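Side-chain contacts in protein CsuE (Acinetobacter baumannii, PDB 6FJY), which serves as the tip adhesion subunit of the archaic chaperone-usher Csu pili, which probably contribute to biofilm formation: residues Ile108-Gly113 with Leu173-Leu178; Tyr216-Asn221 with Gln281-Thr286. All coordinates share one frame; numbering follows the deposited sequence.

Contact 1: residues Ile108-Gly113 with Leu173-Leu178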
ATOM      1  N   ILE D 108      16.050  -2.704   9.937  1.00 75.65           N
ATOM      2  CA  ILE D 108      14.993  -3.469  10.576  1.00 70.01           C
ATOM      3  C   ILE D 108      14.785  -4.762   9.797  1.00 70.03           C
ATOM      4  O   ILE D 108      14.639  -4.754   8.567  1.00 52.75           O
ATOM      5  CB  ILE D 108      13.687  -2.664  10.659  1.00 71.58           C
ATOM      6  CG1 ILE D 108      13.888  -1.399  11.490  1.00 89.56           C
ATOM      7  CG2 ILE D 108      12.593  -3.511  11.266  1.00 72.64           C
ATOM      8  CD1 ILE D 108      12.609  -0.626  11.735  1.00 93.47           C
ATOM      9  N   ARG D 109      14.765  -5.869  10.519  1.00 78.93           N
ATOM     10  CA  ARG D 109      14.471  -7.188   9.975  1.00 71.70           C
ATOM     11  C   ARG D 109      13.172  -7.678  10.602  1.00 65.49           C
ATOM     12  O   ARG D 109      13.104  -7.887  11.817  1.00 62.65           O
ATOM     13  CB  ARG D 109      15.617  -8.164  10.261  1.00 72.52           C
ATOM     14  CG  ARG D 109      15.444  -9.534   9.613  1.00 88.47           C
ATOM     15  CD  ARG D 109      16.635 -10.448   9.871  1.00 87.54           C
ATOM     16  NE  ARG D 109      17.851  -9.991   9.197  1.00 81.24           N
ATOM     17  CZ  ARG D 109      19.061 -10.500   9.420  1.00 93.86           C
ATOM     18  NH1 ARG D 109      19.225 -11.487  10.296  1.00 94.46           N
ATOM     19  NH2 ARG D 109      20.108 -10.026   8.762  1.00100.75           N
ATOM     20  N   LEU D 110      12.143  -7.852   9.777  1.00 74.26           N
ATOM     21  CA  LEU D 110      10.927  -8.523  10.203  1.00 73.60           C
ATOM     22  C   LEU D 110      11.018  -9.998   9.832  1.00 85.09           C
ATOM     23  O   LEU D 110      11.036 -10.322   8.634  1.00 70.86           O
ATOM     24  CB  LEU D 110       9.716  -7.887   9.555  1.00 64.95           C
ATOM     25  CG  LEU D 110       9.473  -6.454  10.017  1.00 70.08           C
ATOM     26  CD1 LEU D 110       8.279  -5.841   9.317  1.00 65.74           C
ATOM     27  CD2 LEU D 110       9.272  -6.439  11.506  1.00 72.41           C
ATOM     28  N   PRO D 111      11.109 -10.909  10.799  1.00 93.23           N
ATOM     29  CA  PRO D 111      11.113 -12.339  10.471  1.00 91.50           C
ATOM     30  C   PRO D 111       9.851 -12.762   9.734  1.00 88.96           C
ATOM     31  O   PRO D 111       8.745 -12.327  10.058  1.00 80.90           O
ATOM     32  CB  PRO D 111      11.204 -13.012  11.842  1.00 95.43           C
ATOM     33  CG  PRO D 111      11.889 -12.003  12.701  1.00 93.34           C
ATOM     34  CD  PRO D 111      11.444 -10.664  12.210  1.00 88.93           C
ATOM     35  N   ALA D 112      10.030 -13.647   8.752  1.00 96.73           N
ATOM     36  CA  ALA D 112       8.906 -14.206   8.015  1.00 86.57           C
ATOM     37  C   ALA D 112       8.038 -15.062   8.927  1.00 89.34           C
ATOM     38  O   ALA D 112       8.454 -15.490  10.009  1.00 91.81           O
ATOM     39  CB  ALA D 112       9.388 -15.041   6.825  1.00 66.47           C
ATOM     40  N   GLY D 113       6.818 -15.322   8.468  1.00 92.23           N
ATOM     41  CA  GLY D 113       5.878 -16.120   9.226  1.00 91.38           C
ATOM     42  C   GLY D 113       5.079 -15.358  10.255  1.00 74.70           C
ATOM     43  O   GLY D 113       4.500 -15.979  11.153  1.00 71.35           O
ATOM     44  N   LEU D 173      10.837   4.372  16.038  1.00 91.40           N
ATOM     45  CA  LEU D 173      10.705   3.446  14.928  1.00 85.57           C
ATOM     46  C   LEU D 173       9.254   2.999  14.824  1.00 79.40           C
ATOM     47  O   LEU D 173       8.612   2.694  15.836  1.00 66.95           O
ATOM     48  CB  LEU D 173      11.620   2.230  15.109  1.00 97.44           C
ATOM     49  CG  LEU D 173      13.110   2.309  14.761  1.00 95.74           C
ATOM     50  CD1 LEU D 173      13.781   3.561  15.311  1.00 95.30           C
ATOM     51  CD2 LEU D 173      13.815   1.069  15.284  1.00 93.11           C
ATOM     52  N   SER D 174       8.743   2.968  13.596  1.00 72.36           N
ATOM     53  CA  SER D 174       7.366   2.583  13.342  1.00 67.74           C
ATOM     54  C   SER D 174       7.307   1.716  12.092  1.00 75.87           C
ATOM     55  O   SER D 174       8.119   1.859  11.173  1.00 62.53           O
ATOM     56  CB  SER D 174       6.461   3.811  13.180  1.00 67.30           C
ATOM     57  OG  SER D 174       5.105   3.424  13.076  1.00 74.45           O
ATOM     58  N   ILE D 175       6.338   0.804  12.079  1.00 84.65           N
ATOM     59  CA  ILE D 175       6.110  -0.118  10.975  1.00 77.70           C
ATOM     60  C   ILE D 175       4.632  -0.065  10.620  1.00 74.68           C
ATOM     61  O   ILE D 175       3.773  -0.285  11.483  1.00 73.73           O
ATOM     62  CB  ILE D 175       6.520  -1.559  11.330  1.00 75.22           C
ATOM     63  CG1 ILE D 175       8.009  -1.640  11.639  1.00 69.30           C
ATOM     64  CG2 ILE D 175       6.128  -2.538  10.208  1.00 54.71           C
ATOM     65  CD1 ILE D 175       8.429  -2.990  12.210  1.00 60.72           C
ATOM     66  N   THR D 176       4.334   0.226   9.358  1.00 71.93           N
ATOM     67  CA  THR D 176       2.962   0.317   8.877  1.00 66.52           C
ATOM     68  C   THR D 176       2.673  -0.899   7.997  1.00 65.26           C
ATOM     69  O   THR D 176       3.232  -1.034   6.904  1.00 56.13           O
ATOM     70  CB  THR D 176       2.730   1.618   8.110  1.00 71.24           C
ATOM     71  OG1 THR D 176       2.955   2.737   8.978  1.00 69.94           O
ATOM     72  CG2 THR D 176       1.309   1.671   7.590  1.00 70.65           C
ATOM     73  N   VAL D 177       1.797  -1.766   8.481  1.00 64.87           N
ATOM     74  CA  VAL D 177       1.338  -2.936   7.754  1.00 61.51           C
ATOM     75  C   VAL D 177       0.158  -2.517   6.894  1.00 67.13           C
ATOM     76  O   VAL D 177      -0.823  -1.960   7.404  1.00 63.15           O
ATOM     77  CB  VAL D 177       0.945  -4.055   8.729  1.00 62.81           C
ATOM     78  CG1 VAL D 177       0.631  -5.326   7.992  1.00 58.71           C
ATOM     79  CG2 VAL D 177       2.061  -4.271   9.759  1.00 58.41           C
ATOM     80  N   LEU D 178       0.249  -2.789   5.568  1.00 71.11           N
ATOM     81  CA  LEU D 178      -0.719  -2.316   4.595  1.00 71.38           C
ATOM     82  C   LEU D 178      -1.703  -3.412   4.226  1.00 67.05           C
ATOM     83  O   LEU D 178      -1.348  -4.591   4.204  1.00 80.56           O
ATOM     84  CB  LEU D 178      -0.019  -1.830   3.326  1.00 82.93           C
ATOM     85  CG  LEU D 178       0.867  -0.598   3.517  1.00 75.87           C
ATOM     86  CD1 LEU D 178       1.595  -0.265   2.236  1.00 67.97           C
ATOM     87  CD2 LEU D 178       0.026   0.564   3.965  1.00 72.18           C
TER

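Contact 2: residues Tyr216-Asn221 with Gln281-Thr286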
ATOM      1  N   TYR D 216     -14.074  -5.432  -0.902  1.00 67.96           N
ATOM      2  CA  TYR D 216     -13.966  -5.149  -2.325  1.00 67.79           C
ATOM      3  C   TYR D 216     -15.187  -5.701  -3.027  1.00 66.73           C
ATOM      4  O   TYR D 216     -15.911  -6.546  -2.493  1.00 58.57           O
ATOM      5  CB  TYR D 216     -12.708  -5.758  -2.944  1.00 73.81           C
ATOM      6  CG  TYR D 216     -12.610  -7.238  -2.695  1.00 75.53           C
ATOM      7  CD1 TYR D 216     -11.980  -7.714  -1.553  1.00 84.41           C
ATOM      8  CD2 TYR D 216     -13.160  -8.163  -3.580  1.00 62.10           C
ATOM      9  CE1 TYR D 216     -11.883  -9.055  -1.296  1.00 83.83           C
ATOM     10  CE2 TYR D 216     -13.069  -9.523  -3.326  1.00 69.71           C
ATOM     11  CZ  TYR D 216     -12.423  -9.956  -2.179  1.00 77.14           C
ATOM     12  OH  TYR D 216     -12.323 -11.289  -1.892  1.00 64.65           O
ATOM     13  N   TYR D 217     -15.393  -5.203  -4.238  1.00 68.45           N
ATOM     14  CA  TYR D 217     -16.375  -5.728  -5.167  1.00 60.39           C
ATOM     15  C   TYR D 217     -15.655  -6.384  -6.339  1.00 60.35           C
ATOM     16  O   TYR D 217     -14.601  -5.908  -6.781  1.00 54.68           O
ATOM     17  CB  TYR D 217     -17.298  -4.620  -5.675  1.00 70.43           C
ATOM     18  CG  TYR D 217     -18.242  -4.045  -4.633  1.00 89.06           C
ATOM     19  CD1 TYR D 217     -19.386  -4.736  -4.245  1.00 90.85           C
ATOM     20  CD2 TYR D 217     -18.006  -2.799  -4.057  1.00 93.78           C
ATOM     21  CE1 TYR D 217     -20.260  -4.209  -3.300  1.00 92.43           C
ATOM     22  CE2 TYR D 217     -18.877  -2.264  -3.110  1.00 86.45           C
ATOM     23  CZ  TYR D 217     -19.998  -2.977  -2.739  1.00 80.71           C
ATOM     24  OH  TYR D 217     -20.862  -2.463  -1.814  1.00 68.48           O
ATOM     25  N   VAL D 218     -16.223  -7.482  -6.828  1.00 65.71           N
ATOM     26  CA  VAL D 218     -15.717  -8.201  -7.989  1.00 65.82           C
ATOM     27  C   VAL D 218     -16.751  -8.076  -9.093  1.00 62.72           C
ATOM     28  O   VAL D 218     -17.896  -8.508  -8.934  1.00 53.36           O
ATOM     29  CB  VAL D 218     -15.438  -9.679  -7.674  1.00 66.95           C
ATOM     30  CG1 VAL D 218     -14.649 -10.307  -8.795  1.00 58.25           C
ATOM     31  CG2 VAL D 218     -14.700  -9.821  -6.371  1.00 56.40           C
ATOM     32  N   SER D 219     -16.347  -7.498 -10.217  1.00 70.64           N
ATOM     33  CA  SER D 219     -17.219  -7.370 -11.376  1.00 63.77           C
ATOM     34  C   SER D 219     -16.572  -8.027 -12.592  1.00 70.87           C
ATOM     35  O   SER D 219     -15.343  -8.166 -12.684  1.00 50.86           O
ATOM     36  CB  SER D 219     -17.532  -5.908 -11.681  1.00 67.36           C
ATOM     37  OG  SER D 219     -18.250  -5.313 -10.616  1.00 62.41           O
ATOM     38  N   LEU D 220     -17.423  -8.428 -13.532  1.00 69.01           N
ATOM     39  CA  LEU D 220     -16.987  -9.005 -14.798  1.00 76.55           C
ATOM     40  C   LEU D 220     -17.614  -8.214 -15.934  1.00 73.53           C
ATOM     41  O   LEU D 220     -18.818  -7.934 -15.911  1.00 62.29           O
ATOM     42  CB  LEU D 220     -17.368 -10.489 -14.916  1.00 74.05           C
ATOM     43  CG  LEU D 220     -16.835 -11.493 -13.883  1.00 73.23           C
ATOM     44  CD1 LEU D 220     -17.249 -12.894 -14.285  1.00 71.49           C
ATOM     45  CD2 LEU D 220     -15.331 -11.415 -13.719  1.00 62.97           C
ATOM     46  N   ASN D 221     -16.796  -7.846 -16.915  1.00 82.74           N
ATOM     47  CA  ASN D 221     -17.278  -7.111 -18.074  1.00 81.38           C
ATOM     48  C   ASN D 221     -18.019  -8.075 -19.002  1.00 68.24           C
ATOM     49  O   ASN D 221     -18.332  -9.211 -18.636  1.00 62.06           O
ATOM     50  CB  ASN D 221     -16.121  -6.395 -18.766  1.00 76.16           C
ATOM     51  CG  ASN D 221     -15.247  -7.332 -19.582  1.00 70.54           C
ATOM     52  OD1 ASN D 221     -15.156  -8.526 -19.307  1.00 74.23           O
ATOM     53  ND2 ASN D 221     -14.598  -6.785 -20.591  1.00 68.05           N
ATOM     54  N   GLN D 281     -11.222 -15.456   0.004  1.00 77.86           N
ATOM     55  CA  GLN D 281     -12.544 -15.612  -0.589  1.00 72.99           C
ATOM     56  C   GLN D 281     -12.448 -16.441  -1.862  1.00 63.20           C
ATOM     57  O   GLN D 281     -11.522 -16.267  -2.663  1.00 49.63           O
ATOM     58  CB  GLN D 281     -13.193 -14.265  -0.932  1.00 71.70           C
ATOM     59  CG  GLN D 281     -13.557 -13.392   0.242  1.00 57.92           C
ATOM     60  CD  GLN D 281     -12.373 -12.625   0.777  1.00 63.98           C
ATOM     61  OE1 GLN D 281     -11.520 -12.154   0.018  1.00 57.71           O
ATOM     62  NE2 GLN D 281     -12.308 -12.500   2.092  1.00 72.57           N
ATOM     63  N   ASN D 282     -13.421 -17.322  -2.053  1.00 69.77           N
ATOM     64  CA  ASN D 282     -13.578 -18.057  -3.295  1.00 71.31           C
ATOM     65  C   ASN D 282     -14.956 -17.782  -3.887  1.00 76.53           C
ATOM     66  O   ASN D 282     -15.920 -17.523  -3.165  1.00 66.65           O
ATOM     67  CB  ASN D 282     -13.357 -19.547  -3.077  1.00 68.61           C
ATOM     68  CG  ASN D 282     -11.891 -19.886  -2.935  1.00 73.78           C
ATOM     69  OD1 ASN D 282     -11.185 -20.070  -3.932  1.00 70.00           O
ATOM     70  ND2 ASN D 282     -11.412 -19.941  -1.693  1.00 70.50           N
ATOM     71  N   TYR D 283     -15.028 -17.799  -5.219  1.00 75.81           N
ATOM     72  CA  TYR D 283     -16.251 -17.460  -5.946  1.00 69.03           C
ATOM     73  C   TYR D 283     -16.498 -18.548  -6.985  1.00 58.20           C
ATOM     74  O   TYR D 283     -15.849 -18.572  -8.031  1.00 57.61           O
ATOM     75  CB  TYR D 283     -16.148 -16.083  -6.602  1.00 69.36           C
ATOM     76  CG  TYR D 283     -15.854 -14.953  -5.640  1.00 78.60           C
ATOM     77  CD1 TYR D 283     -14.548 -14.689  -5.221  1.00 73.68           C
ATOM     78  CD2 TYR D 283     -16.880 -14.136  -5.163  1.00 71.54           C
ATOM     79  CE1 TYR D 283     -14.276 -13.646  -4.342  1.00 67.32           C
ATOM     80  CE2 TYR D 283     -16.619 -13.104  -4.283  1.00 68.55           C
ATOM     81  CZ  TYR D 283     -15.317 -12.862  -3.876  1.00 73.00           C
ATOM     82  OH  TYR D 283     -15.058 -11.839  -2.999  1.00 70.19           O
ATOM     83  N   VAL D 284     -17.440 -19.429  -6.696  1.00 65.82           N
ATOM     84  CA  VAL D 284     -17.842 -20.471  -7.626  1.00 69.37           C
ATOM     85  C   VAL D 284     -18.745 -19.853  -8.681  1.00 73.97           C
ATOM     86  O   VAL D 284     -19.568 -18.977  -8.387  1.00 62.84           O
ATOM     87  CB  VAL D 284     -18.534 -21.630  -6.881  1.00 74.50           C
ATOM     88  CG1 VAL D 284     -19.067 -22.675  -7.858  1.00 73.81           C
ATOM     89  CG2 VAL D 284     -17.557 -22.268  -5.916  1.00 76.23           C
ATOM     90  N   PHE D 285     -18.576 -20.291  -9.925  1.00 79.22           N
ATOM     91  CA  PHE D 285     -19.331 -19.721 -11.026  1.00 66.54           C
ATOM     92  C   PHE D 285     -19.442 -20.744 -12.143  1.00 65.45           C
ATOM     93  O   PHE D 285     -18.644 -21.682 -12.246  1.00 48.69           O
ATOM     94  CB  PHE D 285     -18.702 -18.414 -11.535  1.00 76.76           C
ATOM     95  CG  PHE D 285     -17.364 -18.583 -12.211  1.00 75.26           C
ATOM     96  CD1 PHE D 285     -16.189 -18.560 -11.471  1.00 78.89           C
ATOM     97  CD2 PHE D 285     -17.280 -18.721 -13.591  1.00 65.40           C
ATOM     98  CE1 PHE D 285     -14.959 -18.694 -12.094  1.00 77.42           C
ATOM     99  CE2 PHE D 285     -16.052 -18.856 -14.219  1.00 72.56           C
ATOM    100  CZ  PHE D 285     -14.891 -18.848 -13.472  1.00 75.74           C
ATOM    101  N   THR D 286     -20.458 -20.549 -12.977  1.00 79.36           N
ATOM    102  CA  THR D 286     -20.789 -21.481 -14.040  1.00 76.82           C
ATOM    103  C   THR D 286     -20.796 -20.740 -15.360  1.00 70.96           C
ATOM    104  O   THR D 286     -21.438 -19.692 -15.484  1.00 63.74           O
ATOM    105  CB  THR D 286     -22.144 -22.137 -13.792  1.00 70.89           C
ATOM    106  OG1 THR D 286     -22.082 -22.907 -12.587  1.00 70.14           O
ATOM    107  CG2 THR D 286     -22.493 -23.047 -14.941  1.00 75.16           C
TER

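Contact 1: residues Ile108-Gly113 with Leu173-Leu178
In the hydrophobic core of the first β-sandwich of the chain, I108 and L110 of strand 103-110 face L173 and I175 of strand 167-184. The two backbones are too far apart to pair: the local strand axes approach to 10.5 Å and cross at -38°, and no hydrogen bond joins the segments, so side chains alone make the contact. L110 and I175 reach toward each other tip to tip. The fork of L110 closes on the end of I175, with L110 CD2 3.6 Å from I175 CD1, the tightest approach in the contact. The other methyl, L110 CD1, sits against both branches of the isoleucine, 4.0 Å from I175 CG2 and nearly as close to I175 CD1. In I175, CG1 lies beside the backbone N (chi1 -62°) and the chain then runs extended through chi2, which carries CD1 forward to meet the leucine.

This is the face-to-face packing of an Ig-like sandwich, in which alternate residues of each strand enter the core. I108 and L110 point inward, while R109 between them turns to the other face of its strand; likewise L173 and I175 point inward while S174 between them points away. Beyond the leucine-isoleucine pair the contact is looser. I108 CG2 approaches I175 CD1 at 4.3 Å, and I108 and L173 slide past each other in opposite directions, meeting at I108 CD1 and L173 CD2 with 4.1 Å between them. F29 of strand 24-31 touches both I108 and L173, adding an aromatic ring to that part of the core. I12 of strand 9-15, which runs parallel to 167-184, packs on I175, and A70 of strand 67-73 packs on L110.

Contact 2: residues Tyr216-Asn221 with Gln281-Thr286
The hydroxyl of Y283 appears to donate a weak hydrogen bond to that of Y216, 3.0 Å from Y283 OH to Y216 OH, across the interior between segments 216-221 and 281-286, though the position of Y216 OH is uncertain. As modelled, the acceptor oxygen lies at the edge of the Y283 ring, near its plane, whereas Y283 OH approaches the Y216 ring obliquely. The two tyrosines come from opposite directions and meet near their hydroxyl ends, where Y216 CE2 lies 4.1 Å from Y283 CZ. For Y216 to arrive there its CG is wedged between the backbone N and the carbonyl carbon (chi1 55°), which swings the ring over toward strand 279-289 although the backbone does not aim it there. The side chain of Q281 comes up to the Y216 hydroxyl from the opposite direction, but its amide is probably turned over and is modelled too close to Y216 OH, so the details of that approach are doubtful.

V218 adds the apolar part. One of its methyls is set against the phenol end of Y283, with V218 CG2 3.9 Å from Y283 OH and 4.0 Å from Y283 CZ; the same methyl lies at the edge of the Y216 ring.

Such a buried cluster, between strand 279-289 and strand 217-220 with the residue leading into it, is consistent with the Ig-like sandwich of the Spore Coat Protein U domain. W263 meets Y283 edge-to-face, and Y217, pointing away from this interior, hydrogen-bonds through its OH to F194 O of the CsuC chaperone. Around the cluster, strand 217-220 pairs with strands 302-311 and 263-264, strand 279-289 pairs with 202-210 and 242-249, and Y216 packs on I208 and C210 of strand 202-210 and on V310 of strand 302-311.

In the fold
Contacts 1 and 2 are both buried and both join strands that face each other rather than pair, but they occupy separate sandwiches: their centres lie 32 Å apart and their nearest atoms about 12 Å. Contact 1 is near the middle of the chain, contact 2 far out from it. Strand 167-184, which carries one side of contact 1, pairs further along with strand 202-210, and that strand pairs with 279-289 of contact 2. Aliphatic branches alone make contact 1, whereas contact 2 brings tyrosine hydroxyls and a glutamine into the interior. CsuC lies beside both, reaching L178 next to contact 1 and the outward side of strand 217-220 next to contact 2.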